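Local coordinates for protein Bug27 (Bordetella pertussis, PDB 2QPQ) that probably binds a small solute in the periplasm as a Venus flytrap receptor of the Bug family, presumably serving uptake, at residues D23-E35 with G249-L263. Numbering follows the deposited sequence.
Sequences DMLARLIGNYLTE and GIAKVMQRDDVQKKL
Tyr32 is the bump around which 249-263 bends: its ring projects from helix 23-35 into the angle made where helix 240-254 gives way to helix 257-266. Three sides of this hollow can be measured. Val253 supplies the floor, CG2 lying 3.6 Å from Tyr32 CB; Val259 CG2 comes within 3.7 Å of Tyr32 CE2; Arg256 roofs one face. The guanidinium is only 24° from parallel to the ring, and Arg256 CZ stands 3.3 Å from Tyr32 CE1, while Arg256 CD makes a CH-pi contact nearly over the centroid. A bend at chi3 folds the arginine end over the ring. Asp258 then fixes its rotation: NE bonds to OD1 and NH2 to OD2, a side-on, two-nitrogen grip in the guanidinium plane. The opposite ring face carries Asn31 OD1.

Toward residue 23 the interlock is aliphatic. Leu28, its CG anti to the backbone N, inserts CD2 between Val259, the methylenes of Lys262 and Leu263; its 3.5 Å approach to Leu263 CD1 is tight. Leu25 CD2 meets both methyls of Leu263, and Met24 SD passes Lys262 CE at 3.7 Å as the two side chains slide past each other in opposite directions. Beyond Tyr32 in the helix, Leu33 CD1 fits over Gly249, 4.0 Å from its carbonyl C; one turn before Leu33, Ile29 CG2 abuts Ile250 CG2. Ile29 and Ile250 both also rest on Leu232, so the two helices both pack on strand 227-235, part of the alpha/beta architecture of a Venus flytrap protein.

The axes reflect the bend: 107° against helix 249-254, but nearly antiparallel, 171°, against helix 257-263. Chemically, a hydrocarbon seam is bordered by a guanidinium lying over one face of Tyr32, its charge probably neutralised in large part by Asp258.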
loop_
_atom_site.group_PDB
_atom_site.type_symbol
_atom_site.label_atom_id
_atom_site.label_comp_id
_atom_site.label_asym_id
_atom_site.label_seq_id
_atom_site.Cartn_x
_atom_site.Cartn_y
_atom_site.Cartn_z
ATOM N N ASP A 23 4.567 5.403 6.942
ATOM C CA ASP A 23 5.192 6.179 8.030
ATOM C C ASP A 23 5.619 7.560 7.488
ATOM O O ASP A 23 5.499 8.579 8.157
ATOM C CB ASP A 23 6.408 5.422 8.555
ATOM C CG ASP A 23 7.247 6.246 9.493
ATOM O OD1 ASP A 23 6.966 6.258 10.718
ATOM O OD2 ASP A 23 8.215 6.884 8.995
ATOM N N MET A 24 6.136 7.571 6.274
ATOM C CA MET A 24 6.657 8.827 5.686
ATOM C C MET A 24 5.498 9.850 5.565
ATOM O O MET A 24 5.624 11.021 5.948
ATOM C CB MET A 24 7.240 8.530 4.301
ATOM C CG MET A 24 7.726 9.781 3.536
ATOM S SD MET A 24 6.465 10.669 2.591
ATOM C CE MET A 24 6.264 9.628 1.142
ATOM N N LEU A 25 4.383 9.403 4.997
ATOM C CA LEU A 25 3.218 10.259 4.848
ATOM C C LEU A 25 2.620 10.701 6.190
ATOM O O LEU A 25 2.265 11.870 6.358
ATOM C CB LEU A 25 2.175 9.567 3.992
ATOM C CG LEU A 25 2.515 9.299 2.532
ATOM C CD1 LEU A 25 1.544 8.245 1.953
ATOM C CD2 LEU A 25 2.483 10.635 1.715
ATOM N N ALA A 26 2.479 9.772 7.134
ATOM C CA ALA A 26 2.017 10.147 8.472
ATOM C C ALA A 26 2.911 11.235 9.098
ATOM O O ALA A 26 2.411 12.236 9.609
ATOM C CB ALA A 26 1.886 8.891 9.407
ATOM N N ARG A 27 4.226 11.068 9.008
ATOM C CA ARG A 27 5.161 12.039 9.590
ATOM C C ARG A 27 5.155 13.374 8.825
ATOM O O ARG A 27 5.290 14.447 9.459
ATOM C CB ARG A 27 6.585 11.427 9.689
ATOM C CG ARG A 27 6.600 10.308 10.699
ATOM C CD ARG A 27 7.939 9.664 10.895
ATOM N NE ARG A 27 7.811 8.589 11.895
ATOM C CZ ARG A 27 7.843 8.764 13.209
ATOM N NH1 ARG A 27 8.019 9.995 13.720
ATOM N NH2 ARG A 27 7.718 7.709 14.015
ATOM N N LEU A 28 4.948 13.309 7.500
ATOM C CA LEU A 28 4.840 14.517 6.664
ATOM C C LEU A 28 3.574 15.303 7.076
ATOM O O LEU A 28 3.640 16.524 7.345
ATOM C CB LEU A 28 4.863 14.161 5.167
ATOM C CG LEU A 28 4.789 15.185 4.008
ATOM C CD1 LEU A 28 6.011 16.078 3.998
ATOM C CD2 LEU A 28 4.691 14.486 2.676
ATOM N N ILE A 29 2.440 14.606 7.127
ATOM C CA ILE A 29 1.182 15.187 7.624
ATOM C C ILE A 29 1.338 15.761 9.031
ATOM O O ILE A 29 0.968 16.918 9.284
ATOM C CB ILE A 29 -0.018 14.159 7.566
ATOM C CG1 ILE A 29 -0.397 13.832 6.128
ATOM C CG2 ILE A 29 -1.292 14.697 8.283
ATOM C CD1 ILE A 29 -1.157 12.475 6.010
ATOM N N GLY A 30 1.914 14.974 9.934
ATOM C CA GLY A 30 2.018 15.338 11.340
ATOM C C GLY A 30 2.785 16.634 11.566
ATOM O O GLY A 30 2.387 17.456 12.399
ATOM N N ASN A 31 3.878 16.776 10.810
ATOM C CA ASN A 31 4.720 17.966 10.707
ATOM C C ASN A 31 3.969 19.252 10.365
ATOM O O ASN A 31 4.130 20.250 11.039
ATOM C CB ASN A 31 5.864 17.728 9.692
ATOM C CG ASN A 31 6.810 18.957 9.538
ATOM O OD1 ASN A 31 6.864 19.611 8.469
ATOM N ND2 ASN A 31 7.560 19.266 10.610
ATOM N N TYR A 32 3.201 19.237 9.290
ATOM C CA TYR A 32 2.449 20.410 8.855
ATOM C C TYR A 32 1.143 20.640 9.621
ATOM O O TYR A 32 0.666 21.766 9.707
ATOM C CB TYR A 32 2.172 20.341 7.366
ATOM C CG TYR A 32 3.423 20.416 6.536
ATOM C CD1 TYR A 32 4.125 21.604 6.417
ATOM C CD2 TYR A 32 3.905 19.290 5.869
ATOM C CE1 TYR A 32 5.292 21.685 5.666
ATOM C CE2 TYR A 32 5.065 19.357 5.105
ATOM C CZ TYR A 32 5.752 20.568 5.005
ATOM O OH TYR A 32 6.907 20.632 4.255
ATOM N N LEU A 33 0.572 19.565 10.155
ATOM C CA LEU A 33 -0.628 19.623 10.975
ATOM C C LEU A 33 -0.289 20.269 12.316
ATOM O O LEU A 33 -1.079 21.050 12.823
ATOM C CB LEU A 33 -1.178 18.214 11.196
ATOM C CG LEU A 33 -2.660 17.903 11.013
ATOM C CD1 LEU A 33 -3.250 18.492 9.733
ATOM C CD2 LEU A 33 -2.890 16.377 11.080
ATOM N N THR A 34 0.878 19.930 12.881
ATOM C CA THR A 34 1.381 20.567 14.112
ATOM C C THR A 34 1.481 22.091 13.924
ATOM O O THR A 34 1.022 22.871 14.766
ATOM C CB THR A 34 2.747 19.975 14.549
ATOM O OG1 THR A 34 2.570 18.622 14.993
ATOM C CG2 THR A 34 3.385 20.797 15.682
ATOM N N GLU A 35 2.086 22.483 12.804
ATOM C CA GLU A 35 2.176 23.884 12.391
ATOM C C GLU A 35 0.797 24.550 12.351
ATOM O O GLU A 35 0.527 25.460 13.140
ATOM C CB GLU A 35 2.865 23.986 11.028
ATOM C CG GLU A 35 4.325 23.555 11.021
ATOM C CD GLU A 35 5.024 23.863 9.699
ATOM O OE1 GLU A 35 4.435 24.620 8.876
ATOM O OE2 GLU A 35 6.161 23.348 9.487
ATOM N N GLY A 249 -8.308 19.887 7.238
ATOM C CA GLY A 249 -6.966 20.216 7.691
ATOM C C GLY A 249 -5.904 19.443 6.935
ATOM O O GLY A 249 -4.907 20.024 6.462
ATOM N N ILE A 250 -6.125 18.141 6.793
ATOM C CA ILE A 250 -5.159 17.280 6.115
ATOM C C ILE A 250 -5.104 17.583 4.619
ATOM O O ILE A 250 -4.035 17.572 4.042
ATOM C CB ILE A 250 -5.426 15.770 6.388
ATOM C CG1 ILE A 250 -5.316 15.477 7.913
ATOM C CG2 ILE A 250 -4.430 14.914 5.662
ATOM C CD1 ILE A 250 -6.053 14.267 8.412
ATOM N N ALA A 251 -6.247 17.875 4.010
ATOM C CA ALA A 251 -6.303 18.192 2.580
ATOM C C ALA A 251 -5.523 19.475 2.311
ATOM O O ALA A 251 -4.835 19.582 1.290
ATOM C CB ALA A 251 -7.748 18.315 2.110
ATOM N N LYS A 252 -5.592 20.433 3.238
ATOM C CA LYS A 252 -4.801 21.651 3.151
ATOM C C LYS A 252 -3.281 21.383 3.158
ATOM O O LYS A 252 -2.547 21.973 2.368
ATOM C CB LYS A 252 -5.196 22.658 4.249
ATOM C CG LYS A 252 -6.374 23.540 3.804
ATOM C CD LYS A 252 -7.140 24.146 4.972
ATOM C CE LYS A 252 -8.449 24.841 4.513
ATOM N NZ LYS A 252 -9.436 25.086 5.653
ATOM N N VAL A 253 -2.833 20.476 4.023
ATOM C CA VAL A 253 -1.450 19.984 3.986
ATOM C C VAL A 253 -1.092 19.357 2.646
ATOM O O VAL A 253 -0.051 19.674 2.074
ATOM C CB VAL A 253 -1.143 18.962 5.118
ATOM C CG1 VAL A 253 0.269 18.387 4.939
ATOM C CG2 VAL A 253 -1.258 19.617 6.464
ATOM N N MET A 254 -1.941 18.466 2.145
ATOM C CA MET A 254 -1.649 17.773 0.903
ATOM C C MET A 254 -1.582 18.737 -0.296
ATOM O O MET A 254 -0.808 18.512 -1.249
ATOM C CB MET A 254 -2.625 16.621 0.656
ATOM C CG MET A 254 -2.579 15.545 1.754
ATOM S SD MET A 254 -0.952 14.778 1.886
ATOM C CE MET A 254 -0.314 15.395 3.383
ATOM N N GLN A 255 -2.347 19.825 -0.209
ATOM C CA GLN A 255 -2.373 20.858 -1.254
ATOM C C GLN A 255 -1.101 21.718 -1.342
ATOM O O GLN A 255 -0.921 22.453 -2.311
ATOM C CB GLN A 255 -3.595 21.749 -1.039
ATOM C CG GLN A 255 -4.900 21.063 -1.425
ATOM C CD GLN A 255 -6.114 21.777 -0.861
ATOM O OE1 GLN A 255 -6.021 22.940 -0.407
ATOM N NE2 GLN A 255 -7.266 21.096 -0.879
ATOM N N ARG A 256 -0.243 21.666 -0.332
ATOM C CA ARG A 256 0.997 22.439 -0.341
ATOM C C ARG A 256 1.835 22.102 -1.587
ATOM O O ARG A 256 1.936 20.928 -1.946
ATOM C CB ARG A 256 1.799 22.155 0.927
ATOM C CG ARG A 256 1.146 22.592 2.212
ATOM C CD ARG A 256 2.029 22.210 3.354
ATOM N NE ARG A 256 3.325 22.877 3.251
ATOM C CZ ARG A 256 3.692 23.953 3.955
ATOM N NH1 ARG A 256 2.867 24.489 4.842
ATOM N NH2 ARG A 256 4.905 24.477 3.795
ATOM N N ASP A 257 2.398 23.120 -2.269
ATOM C CA ASP A 257 3.310 22.879 -3.411
ATOM C C ASP A 257 4.468 21.976 -2.995
ATOM O O ASP A 257 4.846 21.045 -3.717
ATOM C CB ASP A 257 3.959 24.189 -3.911
ATOM C CG ASP A 257 3.006 25.116 -4.593
ATOM O OD1 ASP A 257 1.959 24.682 -5.132
ATOM O OD2 ASP A 257 3.362 26.325 -4.632
ATOM N N ASP A 258 5.062 22.260 -1.839
ATOM C CA ASP A 258 6.235 21.523 -1.471
ATOM C C ASP A 258 5.907 20.017 -1.233
ATOM O O ASP A 258 6.651 19.130 -1.638
ATOM C CB ASP A 258 7.005 22.194 -0.331
ATOM C CG ASP A 258 6.225 22.294 0.944
ATOM O OD1 ASP A 258 5.007 22.016 0.958
ATOM O OD2 ASP A 258 6.846 22.665 1.965
ATOM N N VAL A 259 4.748 19.772 -0.633
ATOM C CA VAL A 259 4.266 18.410 -0.399
ATOM C C VAL A 259 3.994 17.687 -1.692
ATOM O O VAL A 259 4.393 16.519 -1.830
ATOM C CB VAL A 259 2.996 18.426 0.483
ATOM C CG1 VAL A 259 2.322 17.056 0.492
ATOM C CG2 VAL A 259 3.380 18.863 1.884
ATOM N N GLN A 260 3.319 18.350 -2.630
ATOM C CA GLN A 260 2.963 17.724 -3.927
ATOM C C GLN A 260 4.215 17.307 -4.704
ATOM O O GLN A 260 4.275 16.223 -5.295
ATOM C CB GLN A 260 2.129 18.673 -4.813
ATOM C CG GLN A 260 0.651 18.864 -4.361
ATOM C CD GLN A 260 -0.158 17.591 -4.500
ATOM O OE1 GLN A 260 -0.152 16.946 -5.549
ATOM N NE2 GLN A 260 -0.864 17.212 -3.428
ATOM N N LYS A 261 5.211 18.186 -4.702
ATOM C CA LYS A 261 6.459 17.952 -5.461
ATOM C C LYS A 261 7.203 16.749 -4.892
ATOM O O LYS A 261 7.586 15.860 -5.634
ATOM C CB LYS A 261 7.359 19.207 -5.432
ATOM C CG LYS A 261 8.783 18.960 -5.911
ATOM C CD LYS A 261 9.693 20.164 -5.724
ATOM C CE LYS A 261 11.106 19.837 -6.247
ATOM N NZ LYS A 261 11.048 19.368 -7.674
ATOM N N LYS A 262 7.389 16.752 -3.574
ATOM C CA LYS A 262 8.039 15.684 -2.848
ATOM C C LYS A 262 7.435 14.344 -3.200
ATOM O O LYS A 262 8.160 13.409 -3.496
ATOM C CB LYS A 262 7.935 15.889 -1.339
ATOM C CG LYS A 262 8.747 14.878 -0.553
ATOM C CD LYS A 262 8.333 14.809 0.893
ATOM C CE LYS A 262 8.693 13.453 1.500
ATOM N NZ LYS A 262 9.776 13.499 2.522
ATOM N N LEU A 263 6.109 14.243 -3.116
ATOM C CA LEU A 263 5.435 12.984 -3.414
ATOM C C LEU A 263 5.573 12.579 -4.866
ATOM O O LEU A 263 5.852 11.425 -5.164
ATOM C CB LEU A 263 3.955 13.071 -3.036
ATOM C CG LEU A 263 3.551 12.676 -1.605
ATOM C CD1 LEU A 263 4.479 13.146 -0.529
ATOM C CD2 LEU A 263 2.143 13.128 -1.286
#